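PDB 4GF2: erythrocyte binding antigen 140 from Plasmodium falciparum, which probably binds a receptor on the host red-cell surface through its tandem Duffy-binding-like domains, as an adhesin of erythrocyte invasion. Local coordinates for residues P477-W482 / K550-I555. The protein carries 3 engineered substitutions. Sequence-based numbering, arbitrary orientation.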
loop_
_atom_site.group_PDB
_atom_site.type_symbol
_atom_site.label_atom_id
_atom_site.label_comp_id
_atom_site.label_asym_id
_atom_site.label_seq_id
_atom_site.Cartn_x
_atom_site.Cartn_y
_atom_site.Cartn_z
ATOM N N PRO A 477 24.666 -16.758 -7.076
ATOM C CA PRO A 477 25.222 -15.617 -7.806
ATOM C C PRO A 477 24.650 -15.505 -9.213
ATOM O O PRO A 477 24.636 -16.476 -9.970
ATOM C CB PRO A 477 26.716 -15.931 -7.844
ATOM C CG PRO A 477 26.956 -16.650 -6.565
ATOM C CD PRO A 477 25.701 -17.455 -6.292
ATOM N N GLN A 478 24.168 -14.313 -9.541
ATOM C CA GLN A 478 23.491 -14.067 -10.806
ATOM C C GLN A 478 24.281 -14.607 -12.001
ATOM O O GLN A 478 23.739 -15.342 -12.823
ATOM C CB GLN A 478 23.251 -12.567 -10.966
ATOM C CG GLN A 478 22.397 -12.192 -12.153
ATOM C CD GLN A 478 22.041 -10.723 -12.148
ATOM O OE1 GLN A 478 22.900 -9.870 -11.923
ATOM N NE2 GLN A 478 20.769 -10.417 -12.373
ATOM N N PHE A 479 25.555 -14.243 -12.095
ATOM C CA PHE A 479 26.383 -14.674 -13.217
ATOM C C PHE A 479 26.356 -16.186 -13.406
ATOM O O PHE A 479 26.307 -16.676 -14.534
ATOM C CB PHE A 479 27.830 -14.231 -13.031
ATOM C CG PHE A 479 28.786 -14.933 -13.947
ATOM C CD1 PHE A 479 28.810 -14.639 -15.299
ATOM C CD2 PHE A 479 29.653 -15.898 -13.460
ATOM C CE1 PHE A 479 29.686 -15.286 -16.146
ATOM C CE2 PHE A 479 30.531 -16.548 -14.302
ATOM C CZ PHE A 479 30.547 -16.242 -15.646
ATOM N N LEU A 480 26.407 -16.919 -12.300
ATOM C CA LEU A 480 26.380 -18.375 -12.354
ATOM C C LEU A 480 25.052 -18.862 -12.926
ATOM O O LEU A 480 25.013 -19.827 -13.691
ATOM C CB LEU A 480 26.618 -18.971 -10.964
ATOM C CG LEU A 480 28.027 -18.785 -10.393
ATOM C CD1 LEU A 480 28.105 -19.287 -8.958
ATOM C CD2 LEU A 480 29.055 -19.496 -11.257
ATOM N N ARG A 481 23.967 -18.187 -12.563
ATOM C CA ARG A 481 22.657 -18.539 -13.089
ATOM C C ARG A 481 22.608 -18.258 -14.581
ATOM O O ARG A 481 22.040 -19.033 -15.349
ATOM C CB ARG A 481 21.558 -17.754 -12.379
ATOM C CG ARG A 481 21.564 -17.906 -10.868
ATOM C CD ARG A 481 20.268 -17.402 -10.259
ATOM N NE ARG A 481 19.836 -16.127 -10.833
ATOM C CZ ARG A 481 20.069 -14.929 -10.302
ATOM N NH1 ARG A 481 20.744 -14.805 -9.165
ATOM N NH2 ARG A 481 19.618 -13.842 -10.915
ATOM N N TRP A 482 23.215 -17.148 -14.989
ATOM C CA TRP A 482 23.204 -16.741 -16.387
ATOM C C TRP A 482 24.069 -17.662 -17.227
ATOM O O TRP A 482 23.682 -18.053 -18.325
ATOM C CB TRP A 482 23.688 -15.298 -16.528
ATOM C CG TRP A 482 22.715 -14.309 -16.000
ATOM C CD1 TRP A 482 21.475 -14.572 -15.487
ATOM C CD2 TRP A 482 22.885 -12.889 -15.933
ATOM N NE1 TRP A 482 20.866 -13.403 -15.103
ATOM C CE2 TRP A 482 21.711 -12.357 -15.367
ATOM C CE3 TRP A 482 23.916 -12.019 -16.296
ATOM C CZ2 TRP A 482 21.543 -10.995 -15.152
ATOM C CZ3 TRP A 482 23.746 -10.668 -16.083
ATOM C CH2 TRP A 482 22.569 -10.167 -15.518
ATOM N N LYS A 550 38.154 -17.380 -4.926
ATOM C CA LYS A 550 37.392 -18.042 -3.869
ATOM C C LYS A 550 36.034 -17.385 -3.620
ATOM O O LYS A 550 35.538 -17.370 -2.493
ATOM C CB LYS A 550 38.209 -18.081 -2.571
ATOM C CG LYS A 550 39.552 -18.781 -2.719
ATOM C CD LYS A 550 40.313 -18.835 -1.402
ATOM C CE LYS A 550 41.658 -19.524 -1.570
ATOM N NZ LYS A 550 42.415 -19.614 -0.291
ATOM N N MET A 551 35.434 -16.854 -4.680
ATOM C CA MET A 551 34.118 -16.231 -4.581
ATOM C C MET A 551 33.029 -17.299 -4.528
ATOM O O MET A 551 31.889 -17.017 -4.156
ATOM C CB MET A 551 33.881 -15.293 -5.769
ATOM C CG MET A 551 34.903 -14.167 -5.879
ATOM S SD MET A 551 34.842 -13.281 -7.452
ATOM C CE MET A 551 33.271 -12.432 -7.322
ATOM N N TYR A 552 33.389 -18.527 -4.892
ATOM C CA TYR A 552 32.441 -19.635 -4.925
ATOM C C TYR A 552 32.787 -20.700 -3.886
ATOM O O TYR A 552 32.550 -21.888 -4.101
ATOM C CB TYR A 552 32.425 -20.265 -6.321
ATOM C CG TYR A 552 32.203 -19.271 -7.439
ATOM C CD1 TYR A 552 31.434 -18.131 -7.242
ATOM C CD2 TYR A 552 32.768 -19.470 -8.693
ATOM C CE1 TYR A 552 31.228 -17.221 -8.263
ATOM C CE2 TYR A 552 32.570 -18.563 -9.719
ATOM C CZ TYR A 552 31.800 -17.442 -9.497
ATOM O OH TYR A 552 31.598 -16.537 -10.514
ATOM N N ASP A 553 33.347 -20.269 -2.760
ATOM C CA ASP A 553 33.720 -21.189 -1.689
ATOM C C ASP A 553 32.494 -21.788 -1.008
ATOM O O ASP A 553 32.463 -22.983 -0.711
ATOM C CB ASP A 553 34.582 -20.477 -0.643
ATOM C CG ASP A 553 36.065 -20.715 -0.846
ATOM O OD1 ASP A 553 36.479 -20.949 -2.001
ATOM O OD2 ASP A 553 36.816 -20.667 0.152
ATOM N N ASN A 554 31.488 -20.952 -0.762
ATOM C CA ASN A 554 30.288 -21.382 -0.049
ATOM C C ASN A 554 29.199 -21.910 -0.981
ATOM O O ASN A 554 28.042 -22.036 -0.582
ATOM C CB ASN A 554 29.727 -20.229 0.788
ATOM C CG ASN A 554 30.764 -19.622 1.715
ATOM O OD1 ASN A 554 31.044 -20.155 2.792
ATOM N ND2 ASN A 554 31.338 -18.496 1.303
ATOM N N ILE A 555 29.574 -22.224 -2.217
ATOM C CA ILE A 555 28.614 -22.698 -3.204
ATOM C C ILE A 555 28.942 -24.116 -3.645
ATOM O O ILE A 555 29.849 -24.330 -4.447
ATOM C CB ILE A 555 28.591 -21.785 -4.441
ATOM C CG1 ILE A 555 28.247 -20.353 -4.028
ATOM C CG2 ILE A 555 27.594 -22.307 -5.466
ATOM C CD1 ILE A 555 28.189 -19.379 -5.181
#
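L480 lies over one face of the Y552 ring in a CH-pi contact, its CD1 4.0 Å from the ring centroid and 20° off the normal. The second methyl, CD2, rests 3.9 Å from CZ of Y552, so both branches of the leucine fork cover the ring; the flat ring offers a broad surface to a branched, apolar side chain, and the two side chains run antiparallel alongside one another. The tyrosine hydroxyl goes further, to the edge of the F479 ring, with OH 3.6 Å from CD2 of F479, the two side chains crossing at about a right angle. I555 adds an aliphatic end: its CD1 meets CD1 of L480 at 3.8 Å and also touches CG and CD of P477. With CD1 anti to CA (chi2 -180°), the isoleucine's longer branch is fully extended, and its end reaches both. P477, at the N-cap, has no side-chain acceptor to cap the helix; its rigid ring instead turns CG and CD to I555, while its carbonyl accepts the R481 N-H. A type I turn from K550 to D553 carries Y552. Behind the helix start, R481 forms salt bridges with D401 and D404 of helix 388-407. The contact thus packs the beginning of helix 478-508 against the loop between helices 518-548 and 563-570, with Y543 touching L480 and Y566 hydrogen-bonded to its carbonyl.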